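Local coordinates for putative uncharacterized protein (Mycobacterium avium, PDB 2Z6V), which is of unknown function but probably acts as a sulfotransferase, moving a sulfo group to an acceptor, and binds palmitic acid in the crystal, at residues A[56-61]-A[206-211]; A[200-205]-A[215-220]; A[66-71]-A[291-296]. All coordinates share one frame; numbering follows the deposited sequence.

In the fold
The loop between helices 192-195 and 212-219 ties the three contacts together. Contact 2 folds its residues 200-205 back on helix 212-219; contact 1 joins its residues 206-211 to helix 50-64. Their centres lie about 10 Å apart, they touch where L57 CD1 comes 3.4 Å from W216 CD2, and both border the palmitic acid, whose acid group is also hydrogen-bonded to Q311. Contact 3 is about 12 Å from contact 1, centre to centre, and meets it through P209 CD and F68 CZ, 3.5 Å apart. It stands further from the ligand, with the M294 side chain about 9 Å away, and about 20 Å separates the centres of contacts 2 and 3.

Contact 1 of 3, residues A[56-61]-A[206-211]; sequences ALIVDE and SFLPTD. With PLM (palmitic acid), chain C.
I58 opens the approach from helix 50-64: its CG1 lies 4.4 Å from CD1 of L208, a loose apolar meeting of two branched chains that suits a buried helix face. I58 also leans on W204, Y213 and V76, while L208 continues onto F68, so the pair belongs to a wider hydrophobic layer. Further along the helix, D60 forms a salt bridge with R212, the first residue of helix 212-219. E61, one turn on from I58, does the polar work. Its CG is anti to the backbone N (chi1 -158°) and the next bond is also extended, which carries the carboxylate across to the loop. There a single oxygen, OE2, accepts both donors of T210. The backbone N of T210 lies 3.2 Å from OE2, nearly along the C-O direction, with an N-H...O angle of 157°. The hydroxyl OG1, 2.5 Å from OE2, comes instead from above the carboxylate plane. Threonine suits the place because it brings amide and hydroxyl to one acceptor; two donors on one oxygen would tend to restrain the rotation of the buried carboxylate. The P209 ring lies beside OE2 and stiffens the loop just before T210. The result is a helix-to-loop junction in the sulfotransferase fold, at the start of helix 212-219 and beside the palmitic acid site, where S206 N lies 2.6 Å from ligand O2.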
loop_
_atom_site.group_PDB
_atom_site.type_symbol
_atom_site.label_atom_id
_atom_site.label_comp_id
_atom_site.label_asym_id
_atom_site.label_seq_id
_atom_site.Cartn_x
_atom_site.Cartn_y
_atom_site.Cartn_z
ATOM N N ALA A 56 -4.422 4.125 -19.290
ATOM C CA ALA A 56 -5.423 4.131 -20.359
ATOM C C ALA A 56 -6.725 3.448 -19.921
ATOM O O ALA A 56 -7.813 3.875 -20.306
ATOM C CB ALA A 56 -4.869 3.460 -21.609
ATOM N N LEU A 57 -6.609 2.391 -19.120
ATOM C CA LEU A 57 -7.779 1.680 -18.613
ATOM C C LEU A 57 -8.556 2.576 -17.655
ATOM O O LEU A 57 -9.784 2.656 -17.709
ATOM C CB LEU A 57 -7.352 0.422 -17.866
ATOM C CG LEU A 57 -6.885 -0.762 -18.704
ATOM C CD1 LEU A 57 -6.445 -1.898 -17.787
ATOM C CD2 LEU A 57 -8.028 -1.216 -19.614
ATOM N N ILE A 58 -7.824 3.240 -16.767
ATOM C CA ILE A 58 -8.423 4.134 -15.784
ATOM C C ILE A 58 -9.151 5.279 -16.485
ATOM O O ILE A 58 -10.320 5.545 -16.207
ATOM C CB ILE A 58 -7.333 4.718 -14.829
ATOM C CG1 ILE A 58 -6.705 3.585 -14.016
ATOM C CG2 ILE A 58 -7.934 5.769 -13.904
ATOM C CD1 ILE A 58 -5.478 3.993 -13.216
ATOM N N VAL A 59 -8.449 5.948 -17.393
ATOM C CA VAL A 59 -9.001 7.078 -18.136
ATOM C C VAL A 59 -10.230 6.707 -18.956
ATOM O O VAL A 59 -11.222 7.436 -18.971
ATOM C CB VAL A 59 -7.945 7.681 -19.077
ATOM C CG1 VAL A 59 -8.563 8.774 -19.926
ATOM C CG2 VAL A 59 -6.789 8.228 -18.258
ATOM N N ASP A 60 -10.159 5.572 -19.639
ATOM C CA ASP A 60 -11.270 5.123 -20.454
ATOM C C ASP A 60 -12.535 4.974 -19.621
ATOM O O ASP A 60 -13.637 5.262 -20.091
ATOM C CB ASP A 60 -10.944 3.785 -21.105
ATOM C CG ASP A 60 -12.064 3.294 -21.990
ATOM O OD1 ASP A 60 -12.390 4.005 -22.966
ATOM O OD2 ASP A 60 -12.624 2.213 -21.706
ATOM N N GLU A 61 -12.368 4.527 -18.380
ATOM C CA GLU A 61 -13.501 4.325 -17.497
ATOM C C GLU A 61 -14.047 5.612 -16.889
ATOM O O GLU A 61 -15.262 5.787 -16.821
ATOM C CB GLU A 61 -13.140 3.336 -16.387
ATOM C CG GLU A 61 -14.360 2.671 -15.772
ATOM C CD GLU A 61 -14.011 1.477 -14.905
ATOM O OE1 GLU A 61 -13.038 0.769 -15.240
ATOM O OE2 GLU A 61 -14.720 1.232 -13.903
ATOM N N SER A 206 -10.130 0.796 -6.332
ATOM C CA SER A 206 -11.111 1.204 -5.341
ATOM C C SER A 206 -11.749 2.528 -5.756
ATOM O O SER A 206 -12.725 2.968 -5.159
ATOM C CB SER A 206 -10.468 1.314 -3.955
ATOM O OG SER A 206 -9.414 2.248 -3.953
ATOM N N PHE A 207 -11.199 3.150 -6.792
ATOM C CA PHE A 207 -11.731 4.407 -7.301
ATOM C C PHE A 207 -12.489 4.148 -8.594
ATOM O O PHE A 207 -12.926 5.086 -9.257
ATOM C CB PHE A 207 -10.600 5.406 -7.563
ATOM C CG PHE A 207 -10.060 6.044 -6.323
ATOM C CD1 PHE A 207 -10.727 7.104 -5.729
ATOM C CD2 PHE A 207 -8.917 5.548 -5.712
ATOM C CE1 PHE A 207 -10.259 7.660 -4.531
ATOM C CE2 PHE A 207 -8.444 6.091 -4.521
ATOM C CZ PHE A 207 -9.113 7.146 -3.928
ATOM N N LEU A 208 -12.639 2.876 -8.956
ATOM C CA LEU A 208 -13.355 2.516 -10.181
ATOM C C LEU A 208 -14.611 1.704 -9.847
ATOM O O LEU A 208 -14.596 0.844 -8.969
ATOM C CB LEU A 208 -12.433 1.739 -11.128
ATOM C CG LEU A 208 -11.126 2.474 -11.469
ATOM C CD1 LEU A 208 -10.285 1.646 -12.415
ATOM C CD2 LEU A 208 -11.435 3.822 -12.091
ATOM N N PRO A 209 -15.722 1.980 -10.546
ATOM C CA PRO A 209 -16.986 1.279 -10.315
ATOM C C PRO A 209 -16.988 -0.198 -10.684
ATOM O O PRO A 209 -17.698 -0.996 -10.075
ATOM C CB PRO A 209 -17.975 2.094 -11.140
ATOM C CG PRO A 209 -17.139 2.539 -12.299
ATOM C CD PRO A 209 -15.868 2.982 -11.617
ATOM N N THR A 210 -16.198 -0.563 -11.684
ATOM C CA THR A 210 -16.133 -1.954 -12.117
ATOM C C THR A 210 -14.859 -2.633 -11.632
ATOM O O THR A 210 -14.078 -2.057 -10.873
ATOM C CB THR A 210 -16.182 -2.053 -13.643
ATOM O OG1 THR A 210 -15.140 -1.245 -14.203
ATOM C CG2 THR A 210 -17.535 -1.580 -14.161
ATOM N N ASP A 211 -14.652 -3.865 -12.082
ATOM C CA ASP A 211 -13.477 -4.625 -11.687
ATOM C C ASP A 211 -12.588 -4.927 -12.889
ATOM O O ASP A 211 -11.718 -5.790 -12.816
ATOM C CB ASP A 211 -13.900 -5.930 -11.002
ATOM C CG ASP A 211 -14.476 -6.943 -11.973
ATOM O OD1 ASP A 211 -15.082 -6.534 -12.984
ATOM O OD2 ASP A 211 -14.333 -8.156 -11.719
HETATM C C1 PLM C . -9.180 -1.904 -4.557
HETATM O O1 PLM C . -9.894 -2.632 -5.280
HETATM O O2 PLM C . -8.656 -0.821 -4.898
HETATM C C2 PLM C . -8.917 -2.369 -3.123
HETATM C C3 PLM C . -8.461 -3.829 -3.088
HETATM C C4 PLM C . -8.063 -4.284 -1.683
HETATM C C5 PLM C . -6.895 -3.463 -1.131
HETATM C C6 PLM C . -7.359 -2.120 -0.564
HETATM C C7 PLM C . -6.160 -1.205 -0.317
HETATM C C8 PLM C . -5.602 -0.679 -1.641
HETATM C C9 PLM C . -4.073 -0.656 -1.596
HETATM C CA PLM C . -3.561 0.078 -0.355
HETATM C CB PLM C . -2.114 -0.308 -0.037
HETATM C CC PLM C . -2.002 -1.826 0.115
HETATM C CD PLM C . -1.938 -2.508 -1.254
HETATM C CE PLM C . -2.343 -3.983 -1.189
HETATM C CF PLM C . -3.817 -4.106 -0.795
HETATM C CG PLM C . -4.304 -5.554 -0.858
#

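Contact 2 of 3, residues A[200-205]-A[215-220]; sequences KGLSWD and RWLFDE. With PLM (palmitic acid), chain C.
L217 turns its CG away from its own backbone N (chi1 -172°), and its second torsion, 65°, spreads the two methyls along the backbone of 200-202. CD1 rests 3.4 Å from CA of K200, while CD2 lies 3.4 Å from N of L202 and also packs on the carbonyl carbon of G201. A branched leucine suits this place, since each methyl covers a different part of the same main chain. L202 has a similar first torsion (chi1 -170°), which brings CD1 obliquely to the F218 ring, 3.7 Å from CE1. Its CD2 touches both F218 CZ and, at 3.4 Å, C3 of the palmitic acid, so L202 lies between helix and acyl chain.

K200 contributes its aliphatic part. The extended chain crosses the W216 ring obliquely, CG lying 3.8 Å from CH2, and the long lysine then delivers its buried NZ to D222 O and S225 OG, which hydrogen-bond it. No hydrogen bond links the two segments, so the junction between them is apolar; beside it, G201 N is held by the hydroxyl of Y213, at the start of the same helix. Helix 212-219 is thus wedged between neighbours: W216 lies against E53 and L57 of helix 50-64, whereas F218 meets the rings of W310 and Y314 on helix 301-326, and L202 touches Q311 and H315 there.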
loop_
_atom_site.group_PDB
_atom_site.type_symbol
_atom_site.label_atom_id
_atom_site.label_comp_id
_atom_site.label_asym_id
_atom_site.label_seq_id
_atom_site.Cartn_x
_atom_site.Cartn_y
_atom_site.Cartn_z
ATOM N N LYS A 200 -0.167 0.385 -11.955
ATOM C CA LYS A 200 -0.282 -1.058 -11.773
ATOM C C LYS A 200 -0.272 -1.261 -10.256
ATOM O O LYS A 200 0.671 -1.825 -9.680
ATOM C CB LYS A 200 0.896 -1.787 -12.412
ATOM C CG LYS A 200 0.935 -1.692 -13.924
ATOM C CD LYS A 200 2.077 -2.527 -14.467
ATOM C CE LYS A 200 2.232 -2.379 -15.956
ATOM N NZ LYS A 200 3.502 -3.015 -16.376
ATOM N N GLY A 201 -1.326 -0.746 -9.630
ATOM C CA GLY A 201 -1.494 -0.831 -8.193
ATOM C C GLY A 201 -2.968 -1.028 -7.898
ATOM O O GLY A 201 -3.837 -0.376 -8.488
ATOM N N LEU A 202 -3.256 -1.934 -6.979
ATOM C CA LEU A 202 -4.625 -2.246 -6.633
ATOM C C LEU A 202 -5.433 -1.067 -6.074
ATOM O O LEU A 202 -6.656 -1.127 -6.044
ATOM C CB LEU A 202 -4.628 -3.409 -5.638
ATOM C CG LEU A 202 -5.946 -4.087 -5.277
ATOM C CD1 LEU A 202 -6.651 -4.583 -6.541
ATOM C CD2 LEU A 202 -5.656 -5.240 -4.322
ATOM N N SER A 203 -4.772 0.006 -5.643
ATOM C CA SER A 203 -5.504 1.136 -5.081
ATOM C C SER A 203 -6.391 1.837 -6.100
ATOM O O SER A 203 -7.450 2.355 -5.746
ATOM C CB SER A 203 -4.551 2.156 -4.456
ATOM O OG SER A 203 -3.721 2.761 -5.426
ATOM N N TRP A 204 -5.966 1.860 -7.359
ATOM C CA TRP A 204 -6.754 2.507 -8.400
ATOM C C TRP A 204 -8.137 1.875 -8.552
ATOM O O TRP A 204 -9.115 2.569 -8.846
ATOM C CB TRP A 204 -6.022 2.445 -9.738
ATOM C CG TRP A 204 -4.866 3.382 -9.820
ATOM C CD1 TRP A 204 -3.552 3.057 -10.019
ATOM C CD2 TRP A 204 -4.913 4.806 -9.702
ATOM N NE1 TRP A 204 -2.781 4.192 -10.029
ATOM C CE2 TRP A 204 -3.589 5.281 -9.836
ATOM C CE3 TRP A 204 -5.947 5.729 -9.493
ATOM C CZ2 TRP A 204 -3.267 6.642 -9.769
ATOM C CZ3 TRP A 204 -5.626 7.089 -9.425
ATOM C CH2 TRP A 204 -4.295 7.530 -9.563
ATOM N N ASP A 205 -8.216 0.563 -8.342
ATOM C CA ASP A 205 -9.478 -0.154 -8.478
ATOM C C ASP A 205 -10.543 0.265 -7.476
ATOM O O ASP A 205 -11.736 0.100 -7.731
ATOM C CB ASP A 205 -9.264 -1.666 -8.358
ATOM C CG ASP A 205 -10.555 -2.447 -8.554
ATOM O OD1 ASP A 205 -11.053 -2.491 -9.705
ATOM O OD2 ASP A 205 -11.076 -3.001 -7.558
ATOM N N ARG A 215 -9.002 -6.924 -12.688
ATOM C CA ARG A 215 -8.818 -8.210 -13.339
ATOM C C ARG A 215 -7.625 -8.137 -14.269
ATOM O O ARG A 215 -6.915 -9.127 -14.465
ATOM C CB ARG A 215 -10.078 -8.618 -14.110
ATOM C CG ARG A 215 -11.299 -8.867 -13.212
ATOM C CD ARG A 215 -12.485 -9.427 -13.996
ATOM N NE ARG A 215 -12.362 -10.869 -14.218
ATOM C CZ ARG A 215 -12.785 -11.802 -13.366
ATOM N NH1 ARG A 215 -13.377 -11.451 -12.227
ATOM N NH2 ARG A 215 -12.602 -13.089 -13.647
ATOM N N TRP A 216 -7.393 -6.954 -14.825
ATOM C CA TRP A 216 -6.274 -6.762 -15.733
ATOM C C TRP A 216 -4.991 -6.858 -14.939
ATOM O O TRP A 216 -4.041 -7.539 -15.332
ATOM C CB TRP A 216 -6.336 -5.386 -16.388
ATOM C CG TRP A 216 -5.062 -5.021 -17.107
ATOM C CD1 TRP A 216 -4.619 -5.520 -18.302
ATOM C CD2 TRP A 216 -4.054 -4.098 -16.659
ATOM N NE1 TRP A 216 -3.399 -4.966 -18.625
ATOM C CE2 TRP A 216 -3.029 -4.090 -17.638
ATOM C CE3 TRP A 216 -3.918 -3.276 -15.529
ATOM C CZ2 TRP A 216 -1.881 -3.290 -17.521
ATOM C CZ3 TRP A 216 -2.779 -2.478 -15.411
ATOM C CH2 TRP A 216 -1.774 -2.493 -16.406
ATOM N N LEU A 217 -4.992 -6.165 -13.807
ATOM C CA LEU A 217 -3.842 -6.110 -12.923
ATOM C C LEU A 217 -3.395 -7.481 -12.444
ATOM O O LEU A 217 -2.222 -7.822 -12.540
ATOM C CB LEU A 217 -4.158 -5.224 -11.716
ATOM C CG LEU A 217 -2.976 -4.914 -10.794
ATOM C CD1 LEU A 217 -1.938 -4.075 -11.537
ATOM C CD2 LEU A 217 -3.485 -4.187 -9.566
ATOM N N PHE A 218 -4.338 -8.262 -11.936
ATOM C CA PHE A 218 -4.042 -9.587 -11.412
ATOM C C PHE A 218 -3.771 -10.670 -12.456
ATOM O O PHE A 218 -2.902 -11.518 -12.257
ATOM C CB PHE A 218 -5.195 -10.049 -10.514
ATOM C CG PHE A 218 -5.223 -9.396 -9.161
ATOM C CD1 PHE A 218 -4.634 -8.158 -8.949
ATOM C CD2 PHE A 218 -5.867 -10.018 -8.099
ATOM C CE1 PHE A 218 -4.686 -7.544 -7.688
ATOM C CE2 PHE A 218 -5.927 -9.414 -6.834
ATOM C CZ PHE A 218 -5.335 -8.175 -6.629
ATOM N N ASP A 219 -4.505 -10.644 -13.568
ATOM C CA ASP A 219 -4.357 -11.675 -14.596
ATOM C C ASP A 219 -3.572 -11.352 -15.858
ATOM O O ASP A 219 -3.199 -12.269 -16.587
ATOM C CB ASP A 219 -5.738 -12.197 -15.012
ATOM C CG ASP A 219 -6.537 -12.741 -13.838
ATOM O OD1 ASP A 219 -5.924 -13.306 -12.901
ATOM O OD2 ASP A 219 -7.781 -12.618 -13.861
ATOM N N GLU A 220 -3.310 -10.075 -16.123
ATOM C CA GLU A 220 -2.590 -9.708 -17.342
ATOM C C GLU A 220 -1.355 -8.844 -17.167
ATOM O O GLU A 220 -0.312 -9.108 -17.762
ATOM C CB GLU A 220 -3.531 -8.993 -18.305
ATOM C CG GLU A 220 -4.594 -9.871 -18.923
ATOM C CD GLU A 220 -5.529 -9.074 -19.817
ATOM O OE1 GLU A 220 -6.414 -8.365 -19.285
ATOM O OE2 GLU A 220 -5.365 -9.143 -21.055
HETATM C C1 PLM C . -9.180 -1.904 -4.557
HETATM O O1 PLM C . -9.894 -2.632 -5.280
HETATM O O2 PLM C . -8.656 -0.821 -4.898
HETATM C C2 PLM C . -8.917 -2.369 -3.123
HETATM C C3 PLM C . -8.461 -3.829 -3.088
HETATM C C4 PLM C . -8.063 -4.284 -1.683
HETATM C C5 PLM C . -6.895 -3.463 -1.131
HETATM C C6 PLM C . -7.359 -2.120 -0.564
HETATM C C7 PLM C . -6.160 -1.205 -0.317
HETATM C C8 PLM C . -5.602 -0.679 -1.641
HETATM C C9 PLM C . -4.073 -0.656 -1.596
HETATM C CA PLM C . -3.561 0.078 -0.355
HETATM C CB PLM C . -2.114 -0.308 -0.037
HETATM C CC PLM C . -2.002 -1.826 0.115
HETATM C CD PLM C . -1.938 -2.508 -1.254
HETATM C CE PLM C . -2.343 -3.983 -1.189
HETATM C CF PLM C . -3.817 -4.106 -0.795
HETATM C CG PLM C . -4.304 -5.554 -0.858
#

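Contact 3 of 3, residues A[66-71]-A[291-296]; sequences PVFTPF and SLVMNT
The carbonyl of V67 and the amide of N295 meet in one of two backbone hydrogen bonds that join these segments. N295 N stands 2.7 Å from V67 O, with an N-H...O angle of 168°, and lies nearly on the extension of the C=O bond. The second bond runs the other way: T69 N gives its hydrogen to V293 O at 3.0 Å, almost straight at 174°, although here the donor sits above the carbonyl plane. Each carbonyl also receives a CA-H...O contact, M294 CA to V67 O at 3.3 Å and F68 CA to V293 O at 3.5 Å.

F68 and M294 thereby form a single antiparallel beta bridge of the non-hydrogen-bonded kind, their CA atoms 4.5 Å apart. It links the stretch leading into helix 70-96 with the chain leaving helix 287-293, away from the parallel central sheet of the sulfotransferase fold. N295 then becomes the centre of an inverse gamma turn, which bends the chain just beyond the bridge.

V293 O has a further neighbour: CD1 of F68, 3.4 Å off, points the ring's edge at it with the oxygen in the ring plane. The same ring lies alongside the V293 side chain, CE1 being 3.8 Å from CG2. An aromatic residue suits this place, since its breadth lets it meet the carbonyl and the valine together. F71 treats L292 O similarly, approaching by its ring edge at CE2.

V67 places CG1 anti to its backbone N (chi1 -179°), and this branch lies 3.8 Å from CB of M294; its compact beta-branched shape fits beside the bridge. L292 and V293 also pack on the side chain of R75 from helix 70-96.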
loop_
_atom_site.group_PDB
_atom_site.type_symbol
_atom_site.label_atom_id
_atom_site.label_comp_id
_atom_site.label_asym_id
_atom_site.label_seq_id
_atom_site.Cartn_x
_atom_site.Cartn_y
_atom_site.Cartn_z
ATOM N N PRO A 66 -20.868 5.960 -16.115
ATOM C CA PRO A 66 -21.853 6.918 -15.609
ATOM C C PRO A 66 -21.910 6.954 -14.087
ATOM O O PRO A 66 -22.523 7.852 -13.511
ATOM C CB PRO A 66 -23.157 6.415 -16.213
ATOM C CG PRO A 66 -22.965 4.931 -16.173
ATOM C CD PRO A 66 -21.543 4.780 -16.689
ATOM N N VAL A 67 -21.283 5.982 -13.432
ATOM C CA VAL A 67 -21.302 5.947 -11.975
ATOM C C VAL A 67 -20.477 7.073 -11.341
ATOM O O VAL A 67 -20.658 7.402 -10.171
ATOM C CB VAL A 67 -20.801 4.596 -11.460
ATOM C CG1 VAL A 67 -20.849 4.563 -9.939
ATOM C CG2 VAL A 67 -21.659 3.491 -12.039
ATOM N N PHE A 68 -19.582 7.666 -12.124
ATOM C CA PHE A 68 -18.738 8.750 -11.639
ATOM C C PHE A 68 -19.454 10.085 -11.521
ATOM O O PHE A 68 -20.285 10.442 -12.356
ATOM C CB PHE A 68 -17.523 8.947 -12.557
ATOM C CG PHE A 68 -16.414 7.969 -12.323
ATOM C CD1 PHE A 68 -15.788 7.894 -11.082
ATOM C CD2 PHE A 68 -15.989 7.125 -13.342
ATOM C CE1 PHE A 68 -14.755 6.994 -10.860
ATOM C CE2 PHE A 68 -14.955 6.220 -13.130
ATOM C CZ PHE A 68 -14.337 6.155 -11.885
ATOM N N THR A 69 -19.114 10.820 -10.472
ATOM C CA THR A 69 -19.653 12.149 -10.241
ATOM C C THR A 69 -18.767 13.033 -11.100
ATOM O O THR A 69 -17.584 12.739 -11.265
ATOM C CB THR A 69 -19.468 12.565 -8.771
ATOM O OG1 THR A 69 -20.439 11.897 -7.959
ATOM C CG2 THR A 69 -19.611 14.063 -8.609
ATOM N N PRO A 70 -19.313 14.109 -11.685
ATOM C CA PRO A 70 -18.418 14.942 -12.500
ATOM C C PRO A 70 -17.179 15.337 -11.693
ATOM O O PRO A 70 -16.077 15.453 -12.227
ATOM C CB PRO A 70 -19.294 16.139 -12.871
ATOM C CG PRO A 70 -20.350 16.156 -11.791
ATOM C CD PRO A 70 -20.658 14.701 -11.606
ATOM N N PHE A 71 -17.369 15.530 -10.396
ATOM C CA PHE A 71 -16.260 15.878 -9.530
ATOM C C PHE A 71 -15.333 14.674 -9.389
ATOM O O PHE A 71 -14.118 14.803 -9.504
ATOM C CB PHE A 71 -16.767 16.289 -8.151
ATOM C CG PHE A 71 -15.713 16.233 -7.094
ATOM C CD1 PHE A 71 -14.642 17.122 -7.116
ATOM C CD2 PHE A 71 -15.750 15.248 -6.111
ATOM C CE1 PHE A 71 -13.614 17.030 -6.172
ATOM C CE2 PHE A 71 -14.731 15.143 -5.166
ATOM C CZ PHE A 71 -13.660 16.035 -5.196
ATOM N N SER A 291 -17.654 6.754 -2.038
ATOM C CA SER A 291 -18.412 7.949 -1.691
ATOM C C SER A 291 -17.735 9.245 -2.104
ATOM O O SER A 291 -18.395 10.281 -2.207
ATOM C CB SER A 291 -18.698 7.987 -0.186
ATOM O OG SER A 291 -17.523 8.220 0.567
ATOM N N LEU A 292 -16.430 9.195 -2.347
ATOM C CA LEU A 292 -15.706 10.398 -2.740
ATOM C C LEU A 292 -15.805 10.741 -4.217
ATOM O O LEU A 292 -15.703 11.909 -4.584
ATOM C CB LEU A 292 -14.223 10.289 -2.372
ATOM C CG LEU A 292 -13.833 10.302 -0.891
ATOM C CD1 LEU A 292 -12.317 10.222 -0.773
ATOM C CD2 LEU A 292 -14.352 11.569 -0.213
ATOM N N VAL A 293 -16.007 9.741 -5.070
ATOM C CA VAL A 293 -16.060 10.011 -6.504
ATOM C C VAL A 293 -17.175 9.330 -7.289
ATOM O O VAL A 293 -17.283 9.531 -8.498
ATOM C CB VAL A 293 -14.712 9.632 -7.175
ATOM C CG1 VAL A 293 -13.553 10.256 -6.404
ATOM C CG2 VAL A 293 -14.556 8.117 -7.240
ATOM N N MET A 294 -18.003 8.535 -6.615
ATOM C CA MET A 294 -19.087 7.824 -7.298
ATOM C C MET A 294 -20.487 8.127 -6.784
ATOM O O MET A 294 -20.674 8.544 -5.637
ATOM C CB MET A 294 -18.891 6.309 -7.185
ATOM C CG MET A 294 -17.655 5.748 -7.844
ATOM S SD MET A 294 -17.493 3.992 -7.438
ATOM C CE MET A 294 -15.932 3.987 -6.604
ATOM N N ASN A 295 -21.467 7.892 -7.654
ATOM C CA ASN A 295 -22.878 8.049 -7.319
ATOM C C ASN A 295 -23.222 6.717 -6.658
ATOM O O ASN A 295 -23.656 5.779 -7.325
ATOM C CB ASN A 295 -23.719 8.228 -8.589
ATOM C CG ASN A 295 -23.735 9.666 -9.088
ATOM O OD1 ASN A 295 -24.237 10.565 -8.406
ATOM N ND2 ASN A 295 -23.191 9.890 -10.283
ATOM N N THR A 296 -23.013 6.637 -5.348
ATOM C CA THR A 296 -23.252 5.407 -4.605
ATOM C C THR A 296 -24.572 4.669 -4.818
ATOM O O THR A 296 -24.628 3.453 -4.612
ATOM C CB THR A 296 -23.063 5.630 -3.092
ATOM O OG1 THR A 296 -23.818 6.770 -2.677
ATOM C CG2 THR A 296 -21.595 5.856 -2.771
#